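PDB 6NCW: beta-galacturonidase from Eisenbergiella tayi, which probably hydrolyses beta-galacturonides, as a family 2 glycoside hydrolase. Local coordinates for residues A[150-155]-A[172-177]; A[181-186]-A[199-204]; A[233-238]-A[245-250]. One frame throughout, in Å; residues are numbered along the deposited sequence.

Contact 1: A[150-155]-A[172-177]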
loop_
_atom_site.group_PDB
_atom_site.type_symbol
_atom_site.label_atom_id
_atom_site.label_comp_id
_atom_site.label_asym_id
_atom_site.label_seq_id
_atom_site.Cartn_x
_atom_site.Cartn_y
_atom_site.Cartn_z
ATOM N N ALA A 150 -21.248 42.942 -35.474
ATOM C CA ALA A 150 -20.609 41.817 -36.150
ATOM C C ALA A 150 -19.314 41.469 -35.426
ATOM O O ALA A 150 -18.721 42.311 -34.746
ATOM C CB ALA A 150 -20.329 42.134 -37.621
ATOM N N TYR A 151 -18.869 40.218 -35.596
ATOM C CA TYR A 151 -17.691 39.746 -34.877
ATOM C C TYR A 151 -16.957 38.670 -35.672
ATOM O O TYR A 151 -17.516 38.025 -36.564
ATOM C CB TYR A 151 -18.063 39.204 -33.491
ATOM C CG TYR A 151 -18.837 37.901 -33.499
ATOM C CD1 TYR A 151 -18.191 36.676 -33.288
ATOM C CD2 TYR A 151 -20.212 37.893 -33.691
ATOM C CE1 TYR A 151 -18.898 35.478 -33.287
ATOM C CE2 TYR A 151 -20.927 36.706 -33.691
ATOM C CZ TYR A 151 -20.265 35.504 -33.487
ATOM O OH TYR A 151 -20.989 34.337 -33.486
ATOM N N LEU A 152 -15.692 38.483 -35.314
ATOM C CA LEU A 152 -14.832 37.479 -35.933
ATOM C C LEU A 152 -15.066 36.126 -35.257
ATOM O O LEU A 152 -14.737 35.941 -34.082
ATOM C CB LEU A 152 -13.376 37.919 -35.827
ATOM C CG LEU A 152 -13.142 39.233 -36.586
ATOM C CD1 LEU A 152 -11.701 39.704 -36.526
ATOM C CD2 LEU A 152 -13.580 39.057 -38.031
ATOM N N SER A 153 -15.623 35.175 -36.010
ATOM C CA SER A 153 -15.948 33.856 -35.479
ATOM C C SER A 153 -14.710 32.956 -35.344
ATOM O O SER A 153 -14.581 32.230 -34.353
ATOM C CB SER A 153 -17.006 33.211 -36.369
ATOM O OG SER A 153 -17.064 31.817 -36.153
ATOM N N TRP A 154 -13.796 32.984 -36.312
ATOM C CA TRP A 154 -12.521 32.270 -36.222
ATOM C C TRP A 154 -11.586 32.788 -37.311
ATOM O O TRP A 154 -12.017 33.459 -38.253
ATOM C CB TRP A 154 -12.689 30.741 -36.347
ATOM C CG TRP A 154 -13.505 30.223 -37.545
ATOM C CD1 TRP A 154 -14.805 29.809 -37.524
ATOM C CD2 TRP A 154 -13.058 30.053 -38.909
ATOM N NE1 TRP A 154 -15.202 29.409 -38.775
ATOM C CE2 TRP A 154 -14.147 29.538 -39.642
ATOM C CE3 TRP A 154 -11.849 30.301 -39.580
ATOM C CZ2 TRP A 154 -14.066 29.255 -41.013
ATOM C CZ3 TRP A 154 -11.769 30.012 -40.944
ATOM C CH2 TRP A 154 -12.874 29.501 -41.645
ATOM N N ILE A 155 -10.295 32.490 -37.145
ATOM C CA ILE A 155 -9.259 32.709 -38.149
ATOM C C ILE A 155 -8.398 31.440 -38.240
ATOM O O ILE A 155 -8.019 30.874 -37.211
ATOM C CB ILE A 155 -8.401 33.946 -37.806
ATOM C CG1 ILE A 155 -7.237 34.103 -38.785
ATOM C CG2 ILE A 155 -7.891 33.878 -36.373
ATOM C CD1 ILE A 155 -6.571 35.464 -38.699
ATOM N N ILE A 172 -10.536 33.944 -42.662
ATOM C CA ILE A 172 -11.246 34.511 -41.531
ATOM C C ILE A 172 -12.730 34.393 -41.789
ATOM O O ILE A 172 -13.189 34.623 -42.911
ATOM C CB ILE A 172 -10.855 35.981 -41.298
ATOM C CG1 ILE A 172 -9.344 36.091 -41.250
ATOM C CG2 ILE A 172 -11.446 36.489 -40.004
ATOM C CD1 ILE A 172 -8.891 37.354 -40.669
ATOM N N CYS A 173 -13.477 34.051 -40.747
ATOM C CA CYS A 173 -14.920 33.919 -40.814
ATOM C C CYS A 173 -15.556 35.044 -40.005
ATOM O O CYS A 173 -15.218 35.232 -38.833
ATOM C CB CYS A 173 -15.339 32.554 -40.276
ATOM S SG CYS A 173 -17.031 32.159 -40.544
ATOM N N VAL A 174 -16.453 35.807 -40.633
ATOM C CA VAL A 174 -17.120 36.932 -39.984
ATOM C C VAL A 174 -18.614 36.657 -39.959
ATOM O O VAL A 174 -19.192 36.193 -40.948
ATOM C CB VAL A 174 -16.828 38.273 -40.691
ATOM C CG1 VAL A 174 -17.157 39.445 -39.767
ATOM C CG2 VAL A 174 -15.378 38.340 -41.132
ATOM N N ARG A 175 -19.235 36.933 -38.819
ATOM C CA ARG A 175 -20.669 36.755 -38.646
ATOM C C ARG A 175 -21.297 38.119 -38.396
ATOM O O ARG A 175 -20.882 38.848 -37.484
ATOM C CB ARG A 175 -20.973 35.796 -37.496
ATOM C CG ARG A 175 -22.452 35.538 -37.249
ATOM C CD ARG A 175 -22.582 34.328 -36.351
ATOM N NE ARG A 175 -23.897 34.176 -35.738
ATOM C CZ ARG A 175 -24.192 33.209 -34.866
ATOM N NH1 ARG A 175 -23.264 32.316 -34.519
ATOM N NH2 ARG A 175 -25.408 33.125 -34.340
ATOM N N ASN A 176 -22.279 38.466 -39.216
ATOM C CA ASN A 176 -23.038 39.700 -39.073
ATOM C C ASN A 176 -24.303 39.381 -38.291
ATOM O O ASN A 176 -25.070 38.497 -38.683
ATOM C CB ASN A 176 -23.370 40.287 -40.448
ATOM C CG ASN A 176 -24.292 41.494 -40.369
ATOM O OD1 ASN A 176 -24.285 42.247 -39.392
ATOM N ND2 ASN A 176 -25.103 41.672 -41.396
ATOM N N LEU A 177 -24.498 40.062 -37.167
ATOM C CA LEU A 177 -25.715 39.891 -36.380
ATOM C C LEU A 177 -26.780 40.935 -36.708
ATOM O O LEU A 177 -27.894 40.853 -36.176
ATOM C CB LEU A 177 -25.389 39.942 -34.878
ATOM C CG LEU A 177 -24.328 38.953 -34.370
ATOM C CD1 LEU A 177 -23.777 39.433 -33.051
ATOM C CD2 LEU A 177 -24.899 37.544 -34.227
HETATM O O HOH W 1 -20.282 31.443 -35.588
#
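The carbonyl oxygen of C173 takes the backbone N-H of S153 at 2.9 Å (N to O), a bond bent to 146° at the hydrogen, while the N-H of C173 runs almost straight to the carbonyl oxygen of W154, so one cysteine pairs with two successive residues. This is a beta bulge: the antiparallel register slips by one between the L152-V174 and W154-C173 pairs, and S153, with helical backbone angles (psi -40°), is the extra residue. On the face carrying Y151 and W154, C173 CB lies over the five-membered ring of W154, 3.5 Å from its centroid, and SG approaches the same ring obliquely. CG of W154 sits between the backbone N and the carbonyl carbon (chi1 51°), which brings the indole back across the cysteine. Further along, Y151 and the extended R175 run side by side, with L177 CD1 at the ring edge, 3.9 Å from Y151 CD2. Water 1 spans S153 OG and R175 NH1. On the other face L152 CD2 meets V174 CG2 at 3.7 Å, and I155 CD1 meets I172 CD1. The pair therefore gives the sandwich core a largely aliphatic face and sets an aromatic, partly polar one against V101 of strand 98-105, through Y151 and R175.

Contact 2: A[181-186]-A[199-204]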
loop_
_atom_site.group_PDB
_atom_site.type_symbol
_atom_site.label_atom_id
_atom_site.label_comp_id
_atom_site.label_asym_id
_atom_site.label_seq_id
_atom_site.Cartn_x
_atom_site.Cartn_y
_atom_site.Cartn_z
ATOM N N ARG A 181 -27.308 44.676 -44.557
ATOM C CA ARG A 181 -26.002 44.477 -45.173
ATOM C C ARG A 181 -24.929 45.242 -44.401
ATOM O O ARG A 181 -25.187 46.303 -43.829
ATOM C CB ARG A 181 -26.052 44.933 -46.637
ATOM C CG ARG A 181 -24.747 44.835 -47.419
ATOM C CD ARG A 181 -24.930 45.315 -48.859
ATOM N NE ARG A 181 -23.660 45.409 -49.579
ATOM C CZ ARG A 181 -22.863 46.476 -49.565
ATOM N NH1 ARG A 181 -23.203 47.549 -48.863
ATOM N NH2 ARG A 181 -21.724 46.471 -50.252
ATOM N N LEU A 182 -23.713 44.686 -44.372
ATOM C CA LEU A 182 -22.616 45.252 -43.596
ATOM C C LEU A 182 -21.342 45.316 -44.434
ATOM O O LEU A 182 -21.070 44.416 -45.231
ATOM C CB LEU A 182 -22.378 44.428 -42.322
ATOM C CG LEU A 182 -21.769 45.162 -41.127
ATOM C CD1 LEU A 182 -22.636 44.983 -39.876
ATOM C CD2 LEU A 182 -20.341 44.675 -40.885
ATOM N N ASP A 183 -20.570 46.386 -44.248
ATOM C CA ASP A 183 -19.338 46.641 -44.988
ATOM C C ASP A 183 -18.201 46.890 -44.013
ATOM O O ASP A 183 -18.415 47.369 -42.897
ATOM C CB ASP A 183 -19.424 47.885 -45.908
ATOM C CG ASP A 183 -20.429 47.729 -47.027
ATOM O OD1 ASP A 183 -20.544 46.612 -47.581
ATOM O OD2 ASP A 183 -21.100 48.736 -47.354
ATOM N N GLY A 184 -16.990 46.604 -44.464
ATOM C CA GLY A 184 -15.817 46.858 -43.657
ATOM C C GLY A 184 -14.625 46.109 -44.216
ATOM O O GLY A 184 -14.658 45.595 -45.335
ATOM N N SER A 185 -13.570 46.058 -43.404
ATOM C CA SER A 185 -12.369 45.328 -43.770
ATOM C C SER A 185 -11.842 44.574 -42.550
ATOM O O SER A 185 -12.242 44.832 -41.409
ATOM C CB SER A 185 -11.295 46.263 -44.349
ATOM O OG SER A 185 -10.689 47.068 -43.345
ATOM N N VAL A 186 -10.950 43.618 -42.803
ATOM C CA VAL A 186 -10.235 42.920 -41.744
ATOM C C VAL A 186 -8.743 43.079 -41.996
ATOM O O VAL A 186 -8.254 42.757 -43.084
ATOM C CB VAL A 186 -10.635 41.437 -41.664
ATOM C CG1 VAL A 186 -9.685 40.688 -40.745
ATOM C CG2 VAL A 186 -12.044 41.325 -41.150
ATOM N N PRO A 199 -11.129 43.101 -47.725
ATOM C CA PRO A 199 -12.419 43.802 -47.737
ATOM C C PRO A 199 -13.559 42.826 -47.487
ATOM O O PRO A 199 -13.597 41.729 -48.047
ATOM C CB PRO A 199 -12.483 44.419 -49.140
ATOM C CG PRO A 199 -11.569 43.566 -49.982
ATOM C CD PRO A 199 -10.497 43.036 -49.057
ATOM N N ILE A 200 -14.486 43.237 -46.623
ATOM C CA ILE A 200 -15.579 42.394 -46.149
ATOM C C ILE A 200 -16.891 42.996 -46.627
ATOM O O ILE A 200 -17.116 44.202 -46.473
ATOM C CB ILE A 200 -15.596 42.277 -44.608
ATOM C CG1 ILE A 200 -14.261 41.779 -44.064
ATOM C CG2 ILE A 200 -16.708 41.363 -44.153
ATOM C CD1 ILE A 200 -13.881 40.437 -44.571
ATOM N N VAL A 201 -17.762 42.151 -47.174
ATOM C CA VAL A 201 -19.147 42.514 -47.436
ATOM C C VAL A 201 -20.026 41.353 -46.991
ATOM O O VAL A 201 -19.892 40.233 -47.503
ATOM C CB VAL A 201 -19.405 42.845 -48.914
ATOM C CG1 VAL A 201 -20.899 42.958 -49.149
ATOM C CG2 VAL A 201 -18.708 44.140 -49.294
ATOM N N LEU A 202 -20.923 41.615 -46.043
ATOM C CA LEU A 202 -21.830 40.614 -45.512
ATOM C C LEU A 202 -23.264 41.089 -45.683
ATOM O O LEU A 202 -23.592 42.223 -45.325
ATOM C CB LEU A 202 -21.544 40.343 -44.035
ATOM C CG LEU A 202 -20.224 39.647 -43.708
ATOM C CD1 LEU A 202 -19.884 39.858 -42.254
ATOM C CD2 LEU A 202 -20.351 38.173 -44.014
ATOM N N GLU A 203 -24.112 40.220 -46.225
ATOM C CA GLU A 203 -25.542 40.475 -46.221
ATOM C C GLU A 203 -26.107 40.220 -44.823
ATOM O O GLU A 203 -25.469 39.594 -43.969
ATOM C CB GLU A 203 -26.246 39.605 -47.272
ATOM C CG GLU A 203 -25.748 39.835 -48.717
ATOM C CD GLU A 203 -26.017 41.258 -49.234
ATOM O OE1 GLU A 203 -27.187 41.702 -49.176
ATOM O OE2 GLU A 203 -25.061 41.938 -49.689
ATOM N N GLY A 204 -27.309 40.735 -44.584
ATOM C CA GLY A 204 -27.922 40.630 -43.273
ATOM C C GLY A 204 -27.908 39.233 -42.680
ATOM O O GLY A 204 -28.353 38.270 -43.317
#
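The beta hairpin of strands 182-190 and 193-202, part of the immunoglobulin-like sandwich of family 2 hydrolases, is joined here near its open end, away from the turn. L182 and L202 form a hydrogen-bonded antiparallel pair in which the N-H of L182 reaches L202 O at 2.6 Å and the reverse bond, L202 N to L182 O, is nearly straight. G184 and I200 repeat the pattern, though G184 N to I200 O is bent to 140°. On the D183-V201 face, R181 stretches across the partner strand: with its chain extended from CG to NE, it brings the guanidinium beside V201, whose CG1 is 3.7 Å from R181 NE. The same guanidinium meets two acids. E203 OE2 lies near its plane at one edge, a long salt bridge of 3.7 Å to R181 NE, and D183 OD2 accepts a weak hydrogen bond from R181 NH1 at 2.8 Å. D183 OD1 rests against V201 CG2. On the opposite face V186 CG2 packs on I200 CG1, and I200 and L202 continue onto F210 of strand 207-216. One arginine thus lies between two carboxylates, which probably eases their mutual repulsion, while the aliphatic face is turned to the other sheet.

Contact 3: A[233-238]-A[245-250]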
loop_
_atom_site.group_PDB
_atom_site.type_symbol
_atom_site.label_atom_id
_atom_site.label_comp_id
_atom_site.label_asym_id
_atom_site.label_seq_id
_atom_site.Cartn_x
_atom_site.Cartn_y
_atom_site.Cartn_z
ATOM N N ILE A 233 -1.098 35.855 -34.326
ATOM C CA ILE A 233 -1.772 36.361 -35.511
ATOM C C ILE A 233 -2.968 37.165 -35.030
ATOM O O ILE A 233 -3.742 36.698 -34.185
ATOM C CB ILE A 233 -2.173 35.238 -36.493
ATOM C CG1 ILE A 233 -2.829 35.821 -37.739
ATOM C CG2 ILE A 233 -3.101 34.194 -35.852
ATOM C CD1 ILE A 233 -2.982 34.818 -38.871
ATOM N N THR A 234 -3.085 38.399 -35.522
ATOM C CA THR A 234 -4.138 39.312 -35.094
ATOM C C THR A 234 -5.013 39.705 -36.277
ATOM O O THR A 234 -4.508 40.058 -37.349
ATOM C CB THR A 234 -3.546 40.563 -34.443
ATOM O OG1 THR A 234 -2.637 40.166 -33.409
ATOM C CG2 THR A 234 -4.651 41.405 -33.831
ATOM N N ALA A 235 -6.322 39.661 -36.077
ATOM C CA ALA A 235 -7.269 40.142 -37.067
ATOM C C ALA A 235 -8.145 41.204 -36.419
ATOM O O ALA A 235 -8.818 40.931 -35.418
ATOM C CB ALA A 235 -8.116 38.997 -37.626
ATOM N N VAL A 236 -8.139 42.413 -36.983
ATOM C CA VAL A 236 -8.977 43.505 -36.493
ATOM C C VAL A 236 -10.034 43.806 -37.550
ATOM O O VAL A 236 -9.706 44.116 -38.701
ATOM C CB VAL A 236 -8.147 44.749 -36.139
ATOM C CG1 VAL A 236 -9.057 45.885 -35.651
ATOM C CG2 VAL A 236 -7.118 44.400 -35.064
ATOM N N LEU A 237 -11.299 43.662 -37.171
ATOM C CA LEU A 237 -12.421 44.016 -38.024
ATOM C C LEU A 237 -12.774 45.485 -37.806
ATOM O O LEU A 237 -12.936 45.926 -36.661
ATOM C CB LEU A 237 -13.625 43.129 -37.717
ATOM C CG LEU A 237 -14.958 43.458 -38.401
ATOM C CD1 LEU A 237 -14.956 43.118 -39.881
ATOM C CD2 LEU A 237 -16.102 42.735 -37.692
ATOM N N ARG A 238 -12.868 46.239 -38.906
ATOM C CA ARG A 238 -13.293 47.636 -38.889
ATOM C C ARG A 238 -14.509 47.805 -39.785
ATOM O O ARG A 238 -14.472 47.423 -40.957
ATOM C CB ARG A 238 -12.178 48.570 -39.359
ATOM C CG ARG A 238 -11.038 48.688 -38.372
ATOM C CD ARG A 238 -9.874 49.472 -38.957
ATOM N NE ARG A 238 -8.645 49.227 -38.203
ATOM C CZ ARG A 238 -8.242 49.961 -37.170
ATOM N NH1 ARG A 238 -8.965 51.002 -36.770
ATOM N NH2 ARG A 238 -7.113 49.656 -36.545
ATOM N N ASP A 245 -13.791 45.074 -33.715
ATOM C CA ASP A 245 -13.693 43.738 -33.124
ATOM C C ASP A 245 -12.354 43.125 -33.510
ATOM O O ASP A 245 -11.762 43.490 -34.529
ATOM C CB ASP A 245 -14.849 42.826 -33.565
ATOM C CG ASP A 245 -14.836 41.467 -32.853
ATOM O OD1 ASP A 245 -14.732 41.452 -31.605
ATOM O OD2 ASP A 245 -14.923 40.418 -33.543
ATOM N N ASP A 246 -11.886 42.177 -32.693
ATOM C CA ASP A 246 -10.661 41.456 -33.015
ATOM C C ASP A 246 -10.783 39.973 -32.679
ATOM O O ASP A 246 -11.726 39.519 -32.018
ATOM C CB ASP A 246 -9.428 42.058 -32.310
ATOM C CG ASP A 246 -9.467 41.938 -30.787
ATOM O OD1 ASP A 246 -10.507 41.561 -30.178
ATOM O OD2 ASP A 246 -8.417 42.242 -30.181
ATOM N N ILE A 247 -9.808 39.218 -33.181
ATOM C CA ILE A 247 -9.499 37.874 -32.711
ATOM C C ILE A 247 -7.990 37.721 -32.790
ATOM O O ILE A 247 -7.353 38.208 -33.735
ATOM C CB ILE A 247 -10.230 36.786 -33.530
ATOM C CG1 ILE A 247 -10.118 35.430 -32.835
ATOM C CG2 ILE A 247 -9.674 36.703 -34.946
ATOM C CD1 ILE A 247 -11.153 34.447 -33.288
ATOM N N ILE A 248 -7.404 37.109 -31.762
ATOM C CA ILE A 248 -5.970 36.852 -31.705
ATOM C C ILE A 248 -5.766 35.353 -31.494
ATOM O O ILE A 248 -6.418 34.753 -30.633
ATOM C CB ILE A 248 -5.297 37.660 -30.582
ATOM C CG1 ILE A 248 -5.671 39.149 -30.691
ATOM C CG2 ILE A 248 -3.804 37.504 -30.650
ATOM C CD1 ILE A 248 -5.198 39.997 -29.507
ATOM N N ASP A 249 -4.872 34.750 -32.283
ATOM C CA ASP A 249 -4.537 33.338 -32.136
ATOM C C ASP A 249 -3.021 33.178 -32.165
ATOM O O ASP A 249 -2.299 34.179 -32.175
ATOM C CB ASP A 249 -5.219 32.508 -33.231
ATOM C CG ASP A 249 -5.695 31.137 -32.721
ATOM O OD1 ASP A 249 -4.900 30.429 -32.050
ATOM O OD2 ASP A 249 -6.863 30.776 -32.992
ATOM N N ARG A 250 -2.518 31.945 -32.158
ATOM C CA ARG A 250 -1.080 31.700 -32.258
ATOM C C ARG A 250 -0.787 30.671 -33.334
ATOM O O ARG A 250 -1.524 29.695 -33.488
ATOM C CB ARG A 250 -0.482 31.210 -30.947
ATOM C CG ARG A 250 -0.034 32.307 -30.031
ATOM C CD ARG A 250 0.939 31.802 -28.998
ATOM N NE ARG A 250 0.467 30.547 -28.416
ATOM C CZ ARG A 250 0.840 30.086 -27.227
ATOM N NH1 ARG A 250 1.682 30.777 -26.468
ATOM N NH2 ARG A 250 0.365 28.933 -26.796
#
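In I247 the branch CG2 stands between the backbone N and the carbonyl carbon, with CG1 anti to the N (chi1 -168°), and this puts CG2 against the methyl of A235, 3.9 Å from its CB. T234 has CG2 anti to its N and OG1 beside it (chi1 -53°), so that on the other face CG2 lies alongside I248 CG1 at 4.0 Å. Six backbone bonds join the strands, two at each of the pairs I233-D249, A235-I247 and L237-D245. L237 N to D245 O is the shortest at 2.7 Å; I233 N, in contrast, approaches D249 O from above the carbonyl plane. Two aspartates carry their carboxylates beyond the hairpin: D245 OD1 forms a salt bridge with R11 NE and OD2 accepts the N-H of L152, while D246 accepts from the backbone N-H groups of K9, I10 and R11 and from H8 ND1. D249 OD1 instead takes the N-H of R250 at 2.8 Å. With so many donors converging on them, the buried D245 and D246 are probably stabilised as carboxylates, linking the hairpin to residues 8-11 and, through D245, to strand 150-162, while I233, A235 and L237, on the face that also carries D245, pack into the sandwich core.

In the fold
The three contacts come in series along the chain, each within a hairpin of the immunoglobulin-like domain. Contact 1 belongs to the three-stranded sheet of strands 150-162, 165-176 and 207-216; contacts 2 and 3 share the facing sheet, where strands 182-190 and 227-238 are neighbours and S185 O meets R238 N at 2.9 Å. The centre of contact 1 is about 10 Å from the centres of the other two, which are about 16 Å apart. I172 touches both V186 and A235, so it bridges the layers, as a sandwich core requires. All three lie away from the galacturonate-binding residues; each builds one layer, and their core side chains meet between the layers.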